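Local coordinates for protein agmatine ureohydrolase (PDB 3PZL) that probably hydrolyses agmatine to putrescine and urea, as an arginase-family enzyme with two manganese ions in each subunit, at residues B[118-123]-B[268-273]. Residues are numbered along the deposited sequence; the frame is centred on the assembly and turned at random.
Sequences IMLGGE and FDIVEF
Met119 takes the first bond of a parallel ladder, its N-H donating a hydrogen bond to O of Phe268 (N to O 2.8 Å). Ile270 N then reaches O of Met119, and Gly121 N meets O of Ile270 at 3.1 Å. Farther along, Glu272 N bonds to O of Gly122 (2.7 Å).

The more densely connected face is that of Met119 and Asp269, which run side by side. The selenomethionine bends at chi3 (59°), bringing its CE alongside the carboxylate of Asp269, which is held by hydrogen bonds from Ser227, Tyr225 and Thr127. On the other face the contacts are ordinary apolar ones: Ile118 CG2 lies obliquely to the Phe268 ring, 4.3 Å from CD2, and Leu120 CD2 meets Ile270 CD1 at 4.2 Å. Even this side is buried, with helix 281-303 against Ile118, and the contact has no solvent side.

At the C-terminal ends, Glu272 folds at chi2 (-75°), laying OE2 beside CA of Glu123, where it accepts the N-H of His124. That histidine binds manganese, and Glu272 also touches the ligand Asp229, a second-shell placement at the strand ends that carry the binuclear manganese site of the arginase fold.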
loop_
_atom_site.group_PDB
_atom_site.type_symbol
_atom_site.label_atom_id
_atom_site.label_comp_id
_atom_site.label_asym_id
_atom_site.label_seq_id
_atom_site.Cartn_x
_atom_site.Cartn_y
_atom_site.Cartn_z
ATOM N N ILE B 118 -30.474 -2.617 -10.848
ATOM C CA ILE B 118 -29.209 -1.901 -10.723
ATOM C C ILE B 118 -28.102 -2.925 -10.591
ATOM O O ILE B 118 -27.911 -3.518 -9.521
ATOM C CB ILE B 118 -29.195 -0.965 -9.516
ATOM C CG1 ILE B 118 -30.349 0.038 -9.623
ATOM C CG2 ILE B 118 -27.845 -0.253 -9.410
ATOM C CD1 ILE B 118 -30.459 0.902 -8.432
HETATM N N MSE B 119 -27.364 -3.139 -11.670
HETATM C CA MSE B 119 -26.392 -4.185 -11.669
HETATM C C MSE B 119 -24.988 -3.691 -11.337
HETATM O O MSE B 119 -24.378 -2.949 -12.076
HETATM C CB MSE B 119 -26.421 -4.915 -12.978
HETATM C CG MSE B 119 -25.390 -5.962 -13.087
HETATM SE SE MSE B 119 -25.611 -6.880 -14.783
HETATM C CE MSE B 119 -25.395 -5.374 -16.033
ATOM N N LEU B 120 -24.498 -4.108 -10.179
ATOM C CA LEU B 120 -23.132 -3.866 -9.806
ATOM C C LEU B 120 -22.310 -5.020 -10.334
ATOM O O LEU B 120 -22.589 -6.203 -10.030
ATOM C CB LEU B 120 -22.986 -3.810 -8.279
ATOM C CG LEU B 120 -23.833 -2.778 -7.571
ATOM C CD1 LEU B 120 -23.386 -2.669 -6.112
ATOM C CD2 LEU B 120 -23.694 -1.446 -8.325
ATOM N N GLY B 121 -21.275 -4.690 -11.089
ATOM C CA GLY B 121 -20.497 -5.727 -11.659
ATOM C C GLY B 121 -19.033 -5.659 -11.358
ATOM O O GLY B 121 -18.594 -4.896 -10.513
ATOM N N GLY B 122 -18.321 -6.558 -12.026
ATOM C CA GLY B 122 -16.931 -6.426 -12.277
ATOM C C GLY B 122 -16.863 -5.897 -13.703
ATOM O O GLY B 122 -17.117 -4.689 -13.934
ATOM N N GLU B 123 -16.552 -6.789 -14.651
ATOM C CA GLU B 123 -16.324 -6.409 -16.060
ATOM C C GLU B 123 -17.525 -5.790 -16.728
ATOM O O GLU B 123 -18.636 -5.834 -16.193
ATOM C CB GLU B 123 -15.974 -7.607 -16.910
ATOM C CG GLU B 123 -14.671 -8.189 -16.644
ATOM C CD GLU B 123 -14.392 -9.324 -17.563
ATOM O OE1 GLU B 123 -15.306 -9.745 -18.316
ATOM O OE2 GLU B 123 -13.241 -9.796 -17.526
ATOM N N PHE B 268 -29.895 0.178 -14.908
ATOM C CA PHE B 268 -28.652 0.864 -14.655
ATOM C C PHE B 268 -27.537 -0.101 -14.240
ATOM O O PHE B 268 -27.793 -1.120 -13.604
ATOM C CB PHE B 268 -28.909 1.887 -13.554
ATOM C CG PHE B 268 -27.745 2.795 -13.264
ATOM C CD1 PHE B 268 -26.964 3.280 -14.283
ATOM C CD2 PHE B 268 -27.471 3.209 -11.954
ATOM C CE1 PHE B 268 -25.895 4.141 -14.021
ATOM C CE2 PHE B 268 -26.398 4.078 -11.674
ATOM C CZ PHE B 268 -25.607 4.549 -12.715
ATOM N N ASP B 269 -26.296 0.224 -14.582
ATOM C CA ASP B 269 -25.160 -0.541 -14.083
ATOM C C ASP B 269 -23.864 0.238 -13.929
ATOM O O ASP B 269 -23.711 1.320 -14.512
ATOM C CB ASP B 269 -24.940 -1.822 -14.877
ATOM C CG ASP B 269 -24.366 -1.591 -16.255
ATOM O OD1 ASP B 269 -23.576 -0.665 -16.473
ATOM O OD2 ASP B 269 -24.711 -2.388 -17.139
ATOM N N ILE B 270 -22.957 -0.303 -13.110
ATOM C CA ILE B 270 -21.653 0.314 -12.817
ATOM C C ILE B 270 -20.604 -0.785 -12.873
ATOM O O ILE B 270 -20.785 -1.815 -12.245
ATOM C CB ILE B 270 -21.628 1.027 -11.424
ATOM C CG1 ILE B 270 -22.829 1.977 -11.280
ATOM C CG2 ILE B 270 -20.307 1.788 -11.202
ATOM C CD1 ILE B 270 -23.128 2.440 -9.867
ATOM N N VAL B 271 -19.532 -0.580 -13.632
ATOM C CA VAL B 271 -18.608 -1.654 -13.931
ATOM C C VAL B 271 -17.172 -1.207 -14.157
ATOM O O VAL B 271 -16.892 -0.055 -14.413
ATOM C CB VAL B 271 -19.054 -2.453 -15.186
ATOM C CG1 VAL B 271 -20.438 -3.037 -15.001
ATOM C CG2 VAL B 271 -18.985 -1.575 -16.458
ATOM N N GLU B 272 -16.263 -2.160 -14.104
ATOM C CA GLU B 272 -14.867 -1.978 -14.536
ATOM C C GLU B 272 -14.018 -1.120 -13.617
ATOM O O GLU B 272 -13.100 -0.436 -14.108
ATOM C CB GLU B 272 -14.747 -1.457 -15.976
ATOM C CG GLU B 272 -15.254 -2.394 -17.043
ATOM C CD GLU B 272 -14.314 -3.555 -17.295
ATOM O OE1 GLU B 272 -13.122 -3.402 -16.949
ATOM O OE2 GLU B 272 -14.744 -4.621 -17.823
ATOM N N PHE B 273 -14.298 -1.149 -12.314
ATOM C CA PHE B 273 -13.290 -0.660 -11.355
ATOM C C PHE B 273 -12.873 -1.755 -10.374
ATOM O O PHE B 273 -13.589 -2.725 -10.214
ATOM C CB PHE B 273 -13.710 0.643 -10.651
ATOM C CG PHE B 273 -14.486 0.443 -9.399
ATOM C CD1 PHE B 273 -15.864 0.249 -9.439
ATOM C CD2 PHE B 273 -13.833 0.477 -8.155
ATOM C CE1 PHE B 273 -16.585 0.069 -8.262
ATOM C CE2 PHE B 273 -14.517 0.311 -6.981
ATOM C CZ PHE B 273 -15.908 0.094 -7.034
#